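Local coordinates for variant surface glycoprotein MITAT 1.1 (Trypanosoma brucei brucei, PDB 5LY9) that forms a dense coat on the parasite surface, one of many antigenically distinct glycoproteins expressed in series to evade the host immune response, at residues 28-42 against 255-267. Sequence-based numbering, arbitrary orientation. Where two conformers were deposited one is given.
Sequences MLNEGQEVISNIQKI and REAKAKDLAYTNE. Unlike the reference sequence in segment 28-42: Glu31 (reference Lys). With NAG (2-acetamido-2-deoxy-beta-D-glucopyranose), chain C.
Val35 faces the Tyr264 ring squarely: its CG1 lies 3.6 Å from the ring centroid and only 10° off the normal, a CH-pi contact. The opposite face carries Ala263 CB, so the ring is sandwiched, and Ile39 CD1 approaches it obliquely. With CG1 anti to the backbone N (chi1 166°), Val35 turns its other methyl, CG2, to Ala259 CA at 3.6 Å.

Glu31 meets the type I turn Lys258-Asp261 through its carboxylate. Its OE2 accepts a hydrogen bond from Ala259 N at 2.8 Å, nearly straight (170°) and on the anti side of the carboxylate; waters link OE2 to Lys260 N and OE1 to Lys258 NZ. Farther along the helix, Asn38 ND2 makes weak, bent hydrogen bonds to Ala259 O (3.0 Å) and Tyr264 O (3.3 Å), while its amide carbon CG meets the acetyl methyl C8 of the sugar on Asn266 at 3.6 Å. At the other end, Met28 CE packs 3.3 Å from Glu256 CD, whose carboxylate also engages Ser94 and Arg159.

The contact thus lays the loop between helices 244-254 and 275-285 along helix 24-55 of the elongated VSG N-terminal domain; helix 62-114 adds Tyr83 and Gln91, and the second subunit packs on Ile36 and Ile39.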
loop_
_atom_site.group_PDB
_atom_site.type_symbol
_atom_site.label_atom_id
_atom_site.label_comp_id
_atom_site.label_asym_id
_atom_site.label_seq_id
_atom_site.Cartn_x
_atom_site.Cartn_y
_atom_site.Cartn_z
ATOM N N MET A 28 3.628 3.913 6.150
ATOM C CA MET A 28 2.580 3.044 5.751
ATOM C C MET A 28 3.008 1.543 5.685
ATOM O O MET A 28 2.222 0.623 6.065
ATOM C CB MET A 28 1.912 3.551 4.480
ATOM C CG MET A 28 1.156 4.846 4.667
ATOM S SD MET A 28 -0.202 4.658 5.859
ATOM C CE MET A 28 0.510 5.043 7.458
ATOM N N LEU A 29 4.212 1.249 5.242
ATOM C CA LEU A 29 4.688 -0.129 5.329
ATOM C C LEU A 29 4.753 -0.625 6.741
ATOM O O LEU A 29 4.210 -1.719 7.052
ATOM C CB LEU A 29 6.076 -0.286 4.708
ATOM C CG LEU A 29 6.756 -1.635 4.812
ATOM C CD1 LEU A 29 5.900 -2.729 4.233
ATOM C CD2 LEU A 29 8.196 -1.483 4.217
ATOM N N ASN A 30 5.330 0.191 7.615
ATOM C CA ASN A 30 5.439 -0.177 8.997
ATOM C C ASN A 30 4.033 -0.433 9.585
ATOM O O ASN A 30 3.799 -1.430 10.302
ATOM C CB ASN A 30 6.098 0.902 9.825
ATOM C CG ASN A 30 6.422 0.378 11.231
ATOM O OD1 ASN A 30 7.272 -0.496 11.385
ATOM N ND2 ASN A 30 5.683 0.860 12.234
ATOM N N GLU A 31 3.092 0.454 9.287
ATOM C CA GLU A 31 1.744 0.329 9.912
ATOM C C GLU A 31 1.018 -0.931 9.391
ATOM O O GLU A 31 0.415 -1.678 10.156
ATOM C CB GLU A 31 0.928 1.549 9.632
ATOM C CG GLU A 31 -0.234 1.705 10.585
ATOM C CD GLU A 31 0.226 2.075 11.994
ATOM O OE1 GLU A 31 1.085 3.025 12.164
ATOM O OE2 GLU A 31 -0.322 1.459 12.968
ATOM N N GLY A 32 1.149 -1.177 8.109
ATOM C CA GLY A 32 0.628 -2.429 7.534
ATOM C C GLY A 32 1.203 -3.677 8.143
ATOM O O GLY A 32 0.485 -4.648 8.421
ATOM N N GLN A 33 2.520 -3.676 8.341
ATOM C CA GLN A 33 3.156 -4.782 8.979
ATOM C C GLN A 33 2.693 -4.997 10.390
ATOM O O GLN A 33 2.544 -6.156 10.817
ATOM C CB GLN A 33 4.698 -4.668 8.952
ATOM C CG GLN A 33 5.285 -4.765 7.527
ATOM C CD GLN A 33 6.768 -4.457 7.435
ATOM O OE1 GLN A 33 7.246 -3.576 8.138
ATOM N NE2 GLN A 33 7.494 -5.207 6.647
ATOM N N GLU A 34 2.458 -3.928 11.123
ATOM C CA GLU A 34 1.956 -4.019 12.499
ATOM C C GLU A 34 0.501 -4.486 12.499
ATOM O O GLU A 34 0.134 -5.267 13.366
ATOM C CB GLU A 34 2.078 -2.672 13.201
ATOM C CG GLU A 34 3.537 -2.415 13.638
ATOM C CD GLU A 34 4.015 -3.545 14.555
ATOM O OE1 GLU A 34 3.335 -3.854 15.597
ATOM O OE2 GLU A 34 4.992 -4.230 14.153
ATOM N N VAL A 35 -0.298 -4.042 11.528
ATOM C CA VAL A 35 -1.654 -4.559 11.423
ATOM C C VAL A 35 -1.613 -6.070 11.205
ATOM O O VAL A 35 -2.311 -6.828 11.909
ATOM C CB VAL A 35 -2.407 -3.909 10.269
ATOM C CG1 VAL A 35 -3.658 -4.692 9.979
ATOM C CG2 VAL A 35 -2.705 -2.438 10.562
ATOM N N ILE A 36 -0.777 -6.547 10.279
ATOM C CA ILE A 36 -0.700 -7.965 9.992
ATOM C C ILE A 36 -0.150 -8.745 11.211
ATOM O O ILE A 36 -0.662 -9.798 11.589
ATOM C CB ILE A 36 0.122 -8.247 8.744
ATOM C CG1 ILE A 36 -0.542 -7.683 7.500
ATOM C CG2 ILE A 36 0.305 -9.712 8.597
ATOM C CD1 ILE A 36 0.381 -7.555 6.278
ATOM N N SER A 37 0.884 -8.162 11.864
ATOM C CA SER A 37 1.406 -8.735 13.049
ATOM C C SER A 37 0.329 -8.936 14.129
ATOM O O SER A 37 0.264 -9.987 14.739
ATOM C CB SER A 37 2.555 -7.893 13.597
ATOM O OG SER A 37 3.028 -8.439 14.791
ATOM N N ASN A 38 -0.486 -7.934 14.350
ATOM C CA ASN A 38 -1.621 -8.045 15.285
ATOM C C ASN A 38 -2.617 -9.141 14.904
ATOM O O ASN A 38 -3.042 -9.940 15.755
ATOM C CB ASN A 38 -2.364 -6.726 15.454
ATOM C CG ASN A 38 -1.648 -5.743 16.366
ATOM O OD1 ASN A 38 -0.580 -6.037 16.949
ATOM N ND2 ASN A 38 -2.258 -4.603 16.537
ATOM N N ILE A 39 -2.928 -9.204 13.629
ATOM C CA ILE A 39 -3.787 -10.304 13.121
ATOM C C ILE A 39 -3.178 -11.669 13.408
ATOM O O ILE A 39 -3.844 -12.608 13.851
ATOM C CB ILE A 39 -4.038 -10.100 11.605
ATOM C CG1 ILE A 39 -4.992 -8.911 11.400
ATOM C CG2 ILE A 39 -4.649 -11.359 10.978
ATOM C CD1 ILE A 39 -5.071 -8.350 9.984
ATOM N N GLN A 40 -1.899 -11.778 13.124
ATOM C CA GLN A 40 -1.106 -12.969 13.474
ATOM C C GLN A 40 -1.074 -13.357 14.902
ATOM O O GLN A 40 -1.177 -14.555 15.187
ATOM C CB GLN A 40 0.309 -12.949 12.930
ATOM C CG GLN A 40 0.392 -12.916 11.396
ATOM C CD GLN A 40 1.833 -12.667 10.974
ATOM O OE1 GLN A 40 2.458 -11.682 11.412
ATOM N NE2 GLN A 40 2.377 -13.566 10.153
ATOM N N LYS A 41 -0.903 -12.376 15.779
ATOM C CA LYS A 41 -0.877 -12.639 17.202
ATOM C C LYS A 41 -2.230 -13.196 17.651
ATOM O O LYS A 41 -2.276 -14.046 18.536
ATOM C CB LYS A 41 -0.599 -11.349 17.962
ATOM C CG LYS A 41 0.844 -10.912 17.785
ATOM C CD LYS A 41 1.094 -9.629 18.573
ATOM C CE LYS A 41 2.539 -9.183 18.355
ATOM N NZ LYS A 41 2.754 -7.869 18.978
ATOM N N ILE A 42 -3.323 -12.677 17.093
ATOM C CA ILE A 42 -4.658 -13.165 17.455
ATOM C C ILE A 42 -4.899 -14.536 16.878
ATOM O O ILE A 42 -5.527 -15.407 17.567
ATOM C CB ILE A 42 -5.753 -12.150 17.074
ATOM C CG1 ILE A 42 -5.542 -10.823 17.821
ATOM C CG2 ILE A 42 -7.134 -12.590 17.485
ATOM C CD1 ILE A 42 -6.395 -9.739 17.245
ATOM N N ARG A 255 -6.989 9.689 7.459
ATOM C CA ARG A 255 -7.777 8.424 7.385
ATOM C C ARG A 255 -7.004 7.119 7.388
ATOM O O ARG A 255 -7.624 6.038 7.238
ATOM C CB ARG A 255 -8.774 8.478 6.202
ATOM C CG ARG A 255 -9.722 9.596 6.557
ATOM C CD ARG A 255 -10.770 9.933 5.569
ATOM N NE ARG A 255 -11.551 11.074 6.096
ATOM C CZ ARG A 255 -12.677 11.505 5.543
ATOM N NH1 ARG A 255 -13.204 10.874 4.494
ATOM N NH2 ARG A 255 -13.285 12.548 6.058
ATOM N N GLU A 256 -5.716 7.178 7.720
ATOM C CA GLU A 256 -4.882 5.981 7.721
ATOM C C GLU A 256 -5.414 5.000 8.755
ATOM O O GLU A 256 -5.637 5.347 9.953
ATOM C CB GLU A 256 -3.463 6.311 8.117
ATOM C CG GLU A 256 -2.752 7.121 7.071
ATOM C CD GLU A 256 -1.441 7.757 7.526
ATOM O OE1 GLU A 256 -1.221 7.826 8.715
ATOM O OE2 GLU A 256 -0.650 8.220 6.640
ATOM N N ALA A 257 -5.525 3.725 8.337
ATOM C CA ALA A 257 -5.756 2.606 9.300
ATOM C C ALA A 257 -4.497 2.415 10.149
ATOM O O ALA A 257 -3.393 2.457 9.628
ATOM C CB ALA A 257 -6.055 1.305 8.556
ATOM N N LYS A 258 -4.699 2.118 11.418
ATOM C CA LYS A 258 -3.655 1.899 12.371
ATOM C C LYS A 258 -3.805 0.552 13.018
ATOM O O LYS A 258 -4.927 0.058 13.260
ATOM C CB LYS A 258 -3.725 2.929 13.473
ATOM C CG LYS A 258 -3.856 4.429 13.098
ATOM C CD LYS A 258 -2.583 5.003 12.599
ATOM C CE LYS A 258 -2.823 6.418 12.098
ATOM N NZ LYS A 258 -1.527 7.031 11.660
ATOM N N ALA A 259 -2.680 -0.036 13.354
ATOM C CA ALA A 259 -2.651 -1.303 14.019
ATOM C C ALA A 259 -3.379 -1.292 15.350
ATOM O O ALA A 259 -4.020 -2.300 15.744
ATOM C CB ALA A 259 -1.197 -1.740 14.199
ATOM N N LYS A 260 -3.355 -0.165 16.031
ATOM C CA LYS A 260 -4.108 0.008 17.254
ATOM C C LYS A 260 -5.616 0.148 17.116
ATOM O O LYS A 260 -6.286 0.193 18.138
ATOM C CB LYS A 260 -3.573 1.225 18.042
ATOM C CG LYS A 260 -3.979 2.528 17.469
ATOM C CD LYS A 260 -3.273 3.744 18.101
ATOM C CE LYS A 260 -3.503 4.902 17.162
ATOM N NZ LYS A 260 -4.957 5.180 17.159
ATOM N N ASP A 261 -6.158 0.155 15.892
ATOM C CA ASP A 261 -7.572 0.326 15.673
ATOM C C ASP A 261 -8.322 -0.900 16.208
ATOM O O ASP A 261 -7.781 -1.992 16.272
ATOM C CB ASP A 261 -7.932 0.547 14.180
ATOM C CG ASP A 261 -7.488 1.919 13.636
ATOM O OD1 ASP A 261 -7.094 2.773 14.432
ATOM O OD2 ASP A 261 -7.591 2.091 12.398
ATOM N N LEU A 262 -9.586 -0.673 16.476
ATOM C CA LEU A 262 -10.537 -1.707 16.927
ATOM C C LEU A 262 -10.500 -2.967 16.089
ATOM O O LEU A 262 -10.427 -4.098 16.646
ATOM C CB LEU A 262 -11.994 -1.115 16.911
ATOM C CG LEU A 262 -12.200 -0.011 17.958
ATOM C CD1 LEU A 262 -13.585 0.624 17.811
ATOM C CD2 LEU A 262 -11.922 -0.542 19.360
ATOM N N ALA A 263 -10.434 -2.801 14.777
ATOM C CA ALA A 263 -10.414 -3.944 13.878
ATOM C C ALA A 263 -9.268 -4.929 14.110
ATOM O O ALA A 263 -9.395 -6.088 13.741
ATOM C CB ALA A 263 -10.448 -3.472 12.383
ATOM N N TYR A 264 -8.157 -4.475 14.659
ATOM C CA TYR A 264 -6.926 -5.230 14.711
ATOM C C TYR A 264 -6.377 -5.416 16.113
ATOM O O TYR A 264 -5.251 -5.861 16.254
ATOM C CB TYR A 264 -5.829 -4.562 13.812
ATOM C CG TYR A 264 -6.386 -4.113 12.479
ATOM C CD1 TYR A 264 -6.939 -5.020 11.577
ATOM C CD2 TYR A 264 -6.372 -2.745 12.113
ATOM C CE1 TYR A 264 -7.489 -4.565 10.393
ATOM C CE2 TYR A 264 -6.867 -2.308 10.918
ATOM C CZ TYR A 264 -7.450 -3.211 10.028
ATOM O OH TYR A 264 -8.001 -2.813 8.850
ATOM N N THR A 265 -7.243 -5.221 17.129
ATOM C CA THR A 265 -6.841 -5.361 18.512
ATOM C C THR A 265 -7.905 -6.087 19.264
ATOM O O THR A 265 -9.047 -6.192 18.800
ATOM C CB THR A 265 -6.661 -3.964 19.181
ATOM O OG1 THR A 265 -7.773 -3.135 18.876
ATOM C CG2 THR A 265 -5.429 -3.274 18.646
ATOM N N ASN A 266 -7.522 -6.633 20.398
ATOM C CA ASN A 266 -8.466 -7.245 21.316
ATOM C C ASN A 266 -9.455 -6.244 21.872
ATOM O O ASN A 266 -9.158 -5.065 22.086
ATOM C CB ASN A 266 -7.693 -7.918 22.442
ATOM C CG ASN A 266 -6.958 -9.211 22.005
ATOM O OD1 ASN A 266 -7.527 -10.126 21.341
ATOM N ND2 ASN A 266 -5.725 -9.335 22.447
ATOM N N GLU A 267 -10.667 -6.716 22.117
ATOM C CA GLU A 267 -11.713 -5.889 22.737
ATOM C C GLU A 267 -11.358 -5.658 24.203
ATOM O O GLU A 267 -10.621 -6.433 24.812
ATOM C CB GLU A 267 -13.064 -6.565 22.572
ATOM C CG GLU A 267 -13.411 -6.586 21.083
ATOM C CD GLU A 267 -14.722 -7.309 20.690
ATOM O OE1 GLU A 267 -15.311 -8.027 21.534
ATOM O OE2 GLU A 267 -15.025 -7.274 19.479
HETATM C C1 NAG C . -4.925 -10.498 22.195
HETATM C C2 NAG C . -3.485 -10.237 21.780
HETATM C C3 NAG C . -2.676 -11.484 21.745
HETATM C C4 NAG C . -2.793 -12.153 23.121
HETATM C C5 NAG C . -4.257 -12.399 23.454
HETATM C C6 NAG C . -4.519 -13.002 24.842
HETATM C C7 NAG C . -3.083 -8.345 20.290
HETATM C C8 NAG C . -3.080 -7.788 18.893
HETATM N N2 NAG C . -3.458 -9.616 20.461
HETATM O O3 NAG C . -1.313 -11.158 21.501
HETATM O O4 NAG C . -2.128 -13.409 23.020
HETATM O O5 NAG C . -4.922 -11.162 23.457
HETATM O O6 NAG C . -3.803 -12.251 25.835
HETATM O O7 NAG C . -2.781 -7.656 21.239
HETATM O O HOH W 1 0.668 5.459 10.757
HETATM O O HOH W 2 -0.974 1.832 15.577
#